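Local coordinates for methylxanthine N1-demethylase NdmA (Pseudomonas putida, PDB 6ICN), which catalyses the N1-demethylation of caffeine to theobromine and formaldehyde as a Rieske non-heme iron oxygenase, with NADH as the preferred reductant, at residues His102-Asp107 with Gln113-Cys118; Met76-Ala81 with Lys86-Thr91. All coordinates share one frame; numbering follows the deposited sequence.

Interaction 1 of 2, residues His102-Asp107 with Gln113-Cys118; sequences HGWQYD and QLVPAC. With FES (Fe2/s2 (inorganic) cluster), chain D.
Gln105 bonds through its backbone to both Gln113 and Leu114 across a short antiparallel hairpin. Gln113 N gives a bond of 2.8 Å to Gln105 O, while Gln105 N reaches Leu114 O over a longer 3.2 Å. The same Leu114 carbonyl oxygen also receives a CA-H...O contact from Trp104. Farther along the hairpin, Gln113 NE2 donates to Asp107 OD2 at 2.8 Å, arriving from above the carboxylate plane; the bend of Gln113 at chi2 (-62°) brings its amide there. The other oxygen, Asp107 OD1, accepts the backbone N-H groups of His109 and Ala111 in the connecting turn, a place suited to a short acidic side chain. A water bridges the other end, donating to His102 O and more weakly accepting from Ala117 N.

Apolar contacts cluster around Trp104. Val115 CG2 makes a CH-pi contact over the five-membered ring of Trp104, 4.0 Å from its centroid, and sulfur S2 of the cluster lies over the opposite face; a branched aliphatic and a broad indole fit this sandwich. Pro116 packs its ring CH2 groups against the carbonyls of His102 and Gly103, and the positive phi of Gly103 (76°) favours glycine. Beside the hydrogen-bonded backbones, Leu114 CD2 lies alongside the extended Gln105 chain, whose amide is held by Gln98 and Arg96.

His102 ND1 binds iron FE2 at 2.2 Å, and its NE2 is hydrogen-bonded to Asp188 of the second subunit. With His82 it holds this iron, while Cys80 and Cys99 hold the other, the hallmark of a Rieske [2Fe-2S] centre.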
ATOM      1  N   HIS A 102      23.629 -26.838  -5.991  1.00 15.18           N
ATOM      2  CA  HIS A 102      24.730 -27.500  -6.683  1.00 17.06           C
ATOM      3  C   HIS A 102      24.236 -28.651  -7.548  1.00 18.07           C
ATOM      4  O   HIS A 102      25.041 -29.492  -7.975  1.00 18.59           O
ATOM      5  CB  HIS A 102      25.796 -27.993  -5.695  1.00 15.11           C
ATOM      6  CG  HIS A 102      26.185 -26.980  -4.658  1.00 17.15           C
ATOM      7  ND1 HIS A 102      25.527 -26.867  -3.458  1.00 17.43           N
ATOM      8  CD2 HIS A 102      27.173 -26.053  -4.626  1.00 17.83           C
ATOM      9  CE1 HIS A 102      26.087 -25.925  -2.721  1.00 19.53           C
ATOM     10  NE2 HIS A 102      27.090 -25.409  -3.410  1.00 17.16           N
ATOM     11  N   GLY A 103      22.935 -28.712  -7.816  1.00 15.96           N
ATOM     12  CA  GLY A 103      22.438 -29.615  -8.838  1.00 15.41           C
ATOM     13  C   GLY A 103      22.364 -31.084  -8.466  1.00 16.63           C
ATOM     14  O   GLY A 103      22.217 -31.925  -9.366  1.00 17.90           O
ATOM     15  N   TRP A 104      22.450 -31.438  -7.186  1.00 15.95           N
ATOM     16  CA  TRP A 104      22.251 -32.852  -6.847  1.00 17.24           C
ATOM     17  C   TRP A 104      20.867 -33.311  -7.306  1.00 17.71           C
ATOM     18  O   TRP A 104      19.886 -32.577  -7.194  1.00 17.78           O
ATOM     19  CB  TRP A 104      22.377 -33.080  -5.340  1.00 15.34           C
ATOM     20  CG  TRP A 104      23.759 -32.973  -4.772  1.00 15.92           C
ATOM     21  CD1 TRP A 104      24.840 -32.333  -5.317  1.00 17.77           C
ATOM     22  CD2 TRP A 104      24.204 -33.529  -3.528  1.00 16.86           C
ATOM     23  NE1 TRP A 104      25.930 -32.449  -4.472  1.00 16.88           N
ATOM     24  CE2 TRP A 104      25.561 -33.192  -3.380  1.00 15.51           C
ATOM     25  CE3 TRP A 104      23.579 -34.279  -2.528  1.00 17.24           C
ATOM     26  CZ2 TRP A 104      26.312 -33.570  -2.258  1.00 17.85           C
ATOM     27  CZ3 TRP A 104      24.323 -34.656  -1.418  1.00 16.62           C
ATOM     28  CH2 TRP A 104      25.673 -34.295  -1.293  1.00 17.14           C
ATOM     29  N   GLN A 105      20.774 -34.539  -7.826  1.00 17.71           N
ATOM     30  CA  GLN A 105      19.501 -35.046  -8.336  1.00 16.44           C
ATOM     31  C   GLN A 105      19.006 -36.190  -7.463  1.00 17.94           C
ATOM     32  O   GLN A 105      19.751 -37.145  -7.218  1.00 19.42           O
ATOM     33  CB  GLN A 105      19.647 -35.531  -9.777  1.00 17.82           C
ATOM     34  CG  GLN A 105      20.060 -34.437 -10.731  1.00 18.08           C
ATOM     35  CD  GLN A 105      19.976 -34.912 -12.165  1.00 24.13           C
ATOM     36  OE1 GLN A 105      19.982 -36.118 -12.424  1.00 23.91           O
ATOM     37  NE2 GLN A 105      19.890 -33.979 -13.104  1.00 23.21           N
ATOM     38  N   TYR A 106      17.759 -36.096  -7.015  1.00 16.53           N
ATOM     39  CA  TYR A 106      17.151 -37.101  -6.147  1.00 17.06           C
ATOM     40  C   TYR A 106      16.112 -37.925  -6.900  1.00 17.08           C
ATOM     41  O   TYR A 106      15.269 -37.374  -7.621  1.00 16.58           O
ATOM     42  CB  TYR A 106      16.499 -36.430  -4.939  1.00 15.79           C
ATOM     43  CG  TYR A 106      17.505 -35.767  -4.044  1.00 15.61           C
ATOM     44  CD1 TYR A 106      18.121 -36.483  -3.036  1.00 16.94           C
ATOM     45  CD2 TYR A 106      17.856 -34.423  -4.227  1.00 14.96           C
ATOM     46  CE1 TYR A 106      19.057 -35.895  -2.194  1.00 16.72           C
ATOM     47  CE2 TYR A 106      18.805 -33.806  -3.392  1.00 16.66           C
ATOM     48  CZ  TYR A 106      19.398 -34.553  -2.375  1.00 15.73           C
ATOM     49  OH  TYR A 106      20.335 -33.996  -1.515  1.00 16.28           O
ATOM     50  N   ASP A 107      16.148 -39.255  -6.701  1.00 17.15           N
ATOM     51  CA  ASP A 107      15.173 -40.122  -7.355  1.00 18.62           C
ATOM     52  C   ASP A 107      13.877 -40.224  -6.528  1.00 18.73           C
ATOM     53  O   ASP A 107      13.710 -39.574  -5.489  1.00 19.01           O
ATOM     54  CB  ASP A 107      15.801 -41.498  -7.648  1.00 18.99           C
ATOM     55  CG  ASP A 107      16.139 -42.305  -6.396  1.00 22.02           C
ATOM     56  OD1 ASP A 107      15.601 -42.043  -5.296  1.00 19.36           O
ATOM     57  OD2 ASP A 107      16.944 -43.282  -6.531  1.00 22.19           O
ATOM     58  N   GLN A 113      21.326 -39.448  -6.944  1.00 17.72           N
ATOM     59  CA  GLN A 113      21.872 -40.271  -8.018  1.00 19.74           C
ATOM     60  C   GLN A 113      22.854 -39.526  -8.908  1.00 21.59           C
ATOM     61  O   GLN A 113      23.416 -40.131  -9.834  1.00 21.04           O
ATOM     62  CB  GLN A 113      20.733 -40.846  -8.880  1.00 20.14           C
ATOM     63  CG  GLN A 113      19.770 -41.776  -8.135  1.00 20.85           C
ATOM     64  CD  GLN A 113      20.442 -43.031  -7.566  1.00 26.22           C
ATOM     65  OE1 GLN A 113      21.564 -43.386  -7.946  1.00 27.88           O
ATOM     66  NE2 GLN A 113      19.759 -43.699  -6.639  1.00 25.61           N
ATOM     67  N   LEU A 114      23.087 -38.242  -8.658  1.00 18.94           N
ATOM     68  CA  LEU A 114      24.045 -37.466  -9.434  1.00 17.65           C
ATOM     69  C   LEU A 114      24.574 -36.330  -8.573  1.00 20.86           C
ATOM     70  O   LEU A 114      23.784 -35.552  -8.026  1.00 19.02           O
ATOM     71  CB  LEU A 114      23.415 -36.896 -10.706  1.00 17.65           C
ATOM     72  CG  LEU A 114      24.391 -36.033 -11.506  1.00 20.65           C
ATOM     73  CD1 LEU A 114      25.587 -36.850 -11.981  1.00 26.82           C
ATOM     74  CD2 LEU A 114      23.683 -35.343 -12.665  1.00 21.46           C
ATOM     75  N   VAL A 115      25.894 -36.251  -8.467  1.00 19.35           N
ATOM     76  CA  VAL A 115      26.605 -35.132  -7.863  1.00 18.73           C
ATOM     77  C   VAL A 115      27.441 -34.482  -8.956  1.00 19.70           C
ATOM     78  O   VAL A 115      28.520 -34.969  -9.298  1.00 21.50           O
ATOM     79  CB  VAL A 115      27.496 -35.598  -6.695  1.00 19.33           C
ATOM     80  CG1 VAL A 115      28.358 -34.449  -6.147  1.00 19.51           C
ATOM     81  CG2 VAL A 115      26.646 -36.261  -5.602  1.00 17.33           C
ATOM     82  N   PRO A 116      26.958 -33.389  -9.560  1.00 18.27           N
ATOM     83  CA  PRO A 116      27.644 -32.863 -10.755  1.00 18.40           C
ATOM     84  C   PRO A 116      29.088 -32.463 -10.511  1.00 19.16           C
ATOM     85  O   PRO A 116      29.912 -32.515 -11.437  1.00 23.54           O
ATOM     86  CB  PRO A 116      26.780 -31.659 -11.148  1.00 19.14           C
ATOM     87  CG  PRO A 116      25.398 -32.044 -10.668  1.00 21.33           C
ATOM     88  CD  PRO A 116      25.646 -32.753  -9.347  1.00 18.20           C
ATOM     89  N   ALA A 117      29.415 -32.024  -9.298  1.00 20.64           N
ATOM     90  CA  ALA A 117      30.772 -31.570  -9.029  1.00 22.57           C
ATOM     91  C   ALA A 117      31.773 -32.720  -9.020  1.00 27.30           C
ATOM     92  O   ALA A 117      32.965 -32.494  -9.261  1.00 26.99           O
ATOM     93  CB  ALA A 117      30.804 -30.827  -7.697  1.00 23.49           C
ATOM     94  N   CYS A 118      31.310 -33.945  -8.746  1.00 24.51           N
ATOM     95  CA  CYS A 118      32.186 -35.100  -8.509  1.00 30.18           C
ATOM     96  C   CYS A 118      31.731 -36.291  -9.340  1.00 30.98           C
ATOM     97  O   CYS A 118      31.482 -37.369  -8.802  1.00 32.92           O
ATOM     98  CB  CYS A 118      32.175 -35.497  -7.035  1.00 25.77           C
ATOM     99  SG  CYS A 118      32.446 -34.205  -5.862  1.00 32.13           S
TER
HETATM  100 FE1  FES D 400      21.552 -29.044  -2.730  1.00 16.09          FE
HETATM  101 FE2  FES D 400      24.141 -28.397  -2.663  1.00 16.25          FE
HETATM  102  S1  FES D 400      22.517 -27.698  -1.277  1.00 16.08           S
HETATM  103  S2  FES D 400      23.105 -29.600  -4.186  1.00 16.61           S
HETATM  104  O   HOH W   1      27.606 -30.193  -7.856  1.00 20.98           O

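Interaction 2 of 2, residues Met76-Ala81 with Lys86-Thr91; sequences MRDRCA and KLSLGT. With FES (Fe2/s2 (inorganic) cluster), chain D.
Asp78 grips Ser88 with both carboxylate oxygens. Ser88 OG donates at 2.6 Å to the syn lone pair of Asp78 OD2, and Ser88 N donates to Asp78 OD1 at 2.8 Å, also on the syn side but 26° out of the carboxylate plane. The pair joins the end of strand 72-77 to a short 3-10 segment, 87-89, within the Rieske [2Fe-2S] domain, where Cys80 and, in the loop between, His82 bind the cluster. Aspartate suits the place because its two oxygens can serve a backbone N-H and a hydroxyl of one residue together. Its CG stands opposite the backbone N (chi1 -167°), which carries the carboxylate across to the 3-10 segment. Taking the N-H of Ser88 near the start of 87-89 would probably favour the ionised acid.

The backbone around Asp78 is sharply bent: the residue centres an inverse gamma turn, closed by a weak bond from Arg79 N to Arg77 O. Asp78 O is taken by the indole NE1 of Trp315 of the second subunit. Lys86 lays its aliphatic carbons along Asp78, CB being 3.5 Å from Asp78 OD1, while its NZ goes on to Ser313 O of the second subunit. The long chain thus serves both as cover for the acid and as a subunit tie.

Outward lies the packing of Leu87, a buried branched side chain set against Arg77, Met76 and Cys80. Its CD1 meets Arg77 O at 3.8 Å and, more loosely, Met76 SD, whose flexible thioether lies near Tyr106 as well. Leu87 CD2 rests 3.7 Å from Cys80 CB, so an apolar side chain packs against the methylene of the iron ligand, and Cys80 SG binds iron FE1 at 2.4 Å.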
ATOM      1  N   MET A  76       8.998 -35.368  -0.629  1.00 14.64           N
ATOM      2  CA  MET A  76      10.273 -35.453   0.089  1.00 14.74           C
ATOM      3  C   MET A  76      10.328 -34.324   1.106  1.00 15.51           C
ATOM      4  O   MET A  76       9.614 -33.329   0.983  1.00 15.82           O
ATOM      5  CB  MET A  76      11.490 -35.319  -0.848  1.00 18.69           C
ATOM      6  CG  MET A  76      11.590 -36.330  -1.953  1.00 23.73           C
ATOM      7  SD  MET A  76      13.073 -35.954  -2.904  1.00 21.21           S
ATOM      8  CE  MET A  76      12.579 -36.657  -4.478  1.00 25.59           C
ATOM      9  N   ARG A  77      11.192 -34.463   2.111  1.00 15.62           N
ATOM     10  CA  ARG A  77      11.488 -33.287   2.929  1.00 16.17           C
ATOM     11  C   ARG A  77      12.097 -32.191   2.062  1.00 15.27           C
ATOM     12  O   ARG A  77      12.975 -32.446   1.228  1.00 16.08           O
ATOM     13  CB  ARG A  77      12.445 -33.637   4.060  1.00 19.87           C
ATOM     14  CG  ARG A  77      12.583 -32.502   5.065  1.00 22.55           C
ATOM     15  CD  ARG A  77      13.357 -32.952   6.308  1.00 31.04           C
ATOM     16  NE  ARG A  77      12.935 -34.264   6.802  1.00 34.04           N
ATOM     17  CZ  ARG A  77      11.920 -34.444   7.635  1.00 34.86           C
ATOM     18  NH1 ARG A  77      11.213 -33.410   8.060  1.00 34.07           N
ATOM     19  NH2 ARG A  77      11.607 -35.649   8.042  1.00 32.84           N
ATOM     20  N   ASP A  78      11.652 -30.946   2.278  1.00 14.24           N
ATOM     21  CA  ASP A  78      12.115 -29.830   1.457  1.00 13.88           C
ATOM     22  C   ASP A  78      13.464 -29.295   1.950  1.00 15.51           C
ATOM     23  O   ASP A  78      13.604 -28.143   2.365  1.00 15.05           O
ATOM     24  CB  ASP A  78      11.060 -28.736   1.451  1.00 14.03           C
ATOM     25  CG  ASP A  78      11.323 -27.698   0.383  1.00 16.09           C
ATOM     26  OD1 ASP A  78      12.214 -27.920  -0.454  1.00 15.40           O
ATOM     27  OD2 ASP A  78      10.631 -26.657   0.398  1.00 17.10           O
ATOM     28  N   ARG A  79      14.481 -30.157   1.892  1.00 14.45           N
ATOM     29  CA  ARG A  79      15.781 -29.821   2.479  1.00 14.52           C
ATOM     30  C   ARG A  79      16.832 -30.741   1.875  1.00 17.70           C
ATOM     31  O   ARG A  79      16.829 -31.947   2.158  1.00 18.00           O
ATOM     32  CB  ARG A  79      15.737 -29.966   3.993  1.00 15.82           C
ATOM     33  CG  ARG A  79      17.019 -29.534   4.683  1.00 17.29           C
ATOM     34  CD  ARG A  79      16.898 -29.705   6.203  1.00 19.34           C
ATOM     35  NE  ARG A  79      18.182 -29.395   6.803  1.00 20.84           N
ATOM     36  CZ  ARG A  79      18.987 -30.273   7.393  1.00 26.53           C
ATOM     37  NH1 ARG A  79      18.629 -31.547   7.535  1.00 24.65           N
ATOM     38  NH2 ARG A  79      20.157 -29.860   7.863  1.00 26.21           N
ATOM     39  N   CYS A  80      17.705 -30.180   1.040  1.00 15.78           N
ATOM     40  CA  CYS A  80      18.753 -30.973   0.404  1.00 16.77           C
ATOM     41  C   CYS A  80      19.750 -31.498   1.434  1.00 14.94           C
ATOM     42  O   CYS A  80      20.110 -30.800   2.386  1.00 15.85           O
ATOM     43  CB  CYS A  80      19.468 -30.110  -0.643  1.00 15.17           C
ATOM     44  SG  CYS A  80      20.772 -30.957  -1.556  1.00 16.03           S
ATOM     45  N   ALA A  81      20.215 -32.743   1.230  1.00 16.19           N
ATOM     46  CA  ALA A  81      21.167 -33.355   2.162  1.00 17.80           C
ATOM     47  C   ALA A  81      22.537 -32.690   2.145  1.00 16.28           C
ATOM     48  O   ALA A  81      23.272 -32.803   3.130  1.00 18.19           O
ATOM     49  CB  ALA A  81      21.331 -34.852   1.828  1.00 16.81           C
ATOM     50  N   LYS A  86      16.430 -25.454  -0.112  1.00 14.21           N
ATOM     51  CA  LYS A  86      15.095 -25.982  -0.395  1.00 13.52           C
ATOM     52  C   LYS A  86      15.023 -26.544  -1.815  1.00 14.22           C
ATOM     53  O   LYS A  86      15.223 -25.818  -2.808  1.00 14.58           O
ATOM     54  CB  LYS A  86      14.026 -24.908  -0.188  1.00 15.36           C
ATOM     55  CG  LYS A  86      13.797 -24.600   1.277  1.00 15.14           C
ATOM     56  CD  LYS A  86      12.512 -23.814   1.518  1.00 17.49           C
ATOM     57  CE  LYS A  86      12.317 -23.609   3.018  1.00 20.70           C
ATOM     58  NZ  LYS A  86      13.295 -22.607   3.589  1.00 25.66           N
ATOM     59  N   LEU A  87      14.755 -27.849  -1.905  1.00 14.71           N
ATOM     60  CA  LEU A  87      14.482 -28.503  -3.179  1.00 14.51           C
ATOM     61  C   LEU A  87      13.276 -27.913  -3.906  1.00 15.32           C
ATOM     62  O   LEU A  87      13.182 -28.057  -5.134  1.00 15.28           O
ATOM     63  CB  LEU A  87      14.259 -30.006  -2.932  1.00 14.27           C
ATOM     64  CG  LEU A  87      15.461 -30.702  -2.271  1.00 14.27           C
ATOM     65  CD1 LEU A  87      15.073 -32.159  -1.927  1.00 15.86           C
ATOM     66  CD2 LEU A  87      16.729 -30.649  -3.126  1.00 14.91           C
ATOM     67  N   SER A  88      12.365 -27.243  -3.193  1.00 15.22           N
ATOM     68  CA  SER A  88      11.215 -26.618  -3.836  1.00 14.95           C
ATOM     69  C   SER A  88      11.610 -25.421  -4.699  1.00 14.39           C
ATOM     70  O   SER A  88      10.774 -24.937  -5.471  1.00 16.45           O
ATOM     71  CB  SER A  88      10.184 -26.187  -2.786  1.00 15.10           C
ATOM     72  OG  SER A  88      10.757 -25.321  -1.796  1.00 15.03           O
ATOM     73  N   LEU A  89      12.843 -24.931  -4.579  1.00 13.48           N
ATOM     74  CA  LEU A  89      13.347 -23.919  -5.500  1.00 15.34           C
ATOM     75  C   LEU A  89      14.069 -24.540  -6.684  1.00 15.45           C
ATOM     76  O   LEU A  89      14.655 -23.818  -7.499  1.00 17.39           O
ATOM     77  CB  LEU A  89      14.265 -22.936  -4.761  1.00 16.79           C
ATOM     78  CG  LEU A  89      13.598 -22.088  -3.671  1.00 19.88           C
ATOM     79  CD1 LEU A  89      14.608 -21.040  -3.197  1.00 20.96           C
ATOM     80  CD2 LEU A  89      12.329 -21.437  -4.169  1.00 24.98           C
ATOM     81  N   GLY A  90      14.018 -25.868  -6.813  1.00 15.86           N
ATOM     82  CA  GLY A  90      14.716 -26.596  -7.856  1.00 15.77           C
ATOM     83  C   GLY A  90      13.844 -26.913  -9.056  1.00 16.78           C
ATOM     84  O   GLY A  90      12.842 -26.238  -9.333  1.00 17.08           O
ATOM     85  N   THR A  91      14.225 -27.974  -9.776  1.00 16.32           N
ATOM     86  CA  THR A  91      13.628 -28.299 -11.064  1.00 16.18           C
ATOM     87  C   THR A  91      13.497 -29.811 -11.212  1.00 18.13           C
ATOM     88  O   THR A  91      14.369 -30.559 -10.770  1.00 18.64           O
ATOM     89  CB  THR A  91      14.486 -27.725 -12.212  1.00 22.13           C
ATOM     90  OG1 THR A  91      13.834 -27.935 -13.477  1.00 32.69           O
ATOM     91  CG2 THR A  91      15.805 -28.389 -12.260  1.00 23.91           C
TER
HETATM   92 FE1  FES D 400      21.552 -29.044  -2.730  1.00 16.09          FE
HETATM   93 FE2  FES D 400      24.141 -28.397  -2.663  1.00 16.25          FE
HETATM   94  S1  FES D 400      22.517 -27.698  -1.277  1.00 16.08           S
HETATM   95  S2  FES D 400      23.105 -29.600  -4.186  1.00 16.61           S

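In the fold
After the earlier strands, the chain runs along strand 72-77 and turns back at residues 86-91, so interaction 2 closes the loop that carries His82. Strands 91-93 and 96-98 follow, with Cys99 just after, before the hairpin of interaction 1 closes over the turn between 107 and 113. The two loops come in series, neither enclosing the other, with centres about 12 Å apart. Interaction 2 ties the end of an inner strand of the six-stranded sheet to the cluster-binding loops, and interaction 1 belongs to the small four-stranded sheet. Tyr106 joins them: its OH probably hydrogen-bonds Ala81 N. Interaction 2 supplies Cys80 to iron FE1 and interaction 1 His102 to iron FE2.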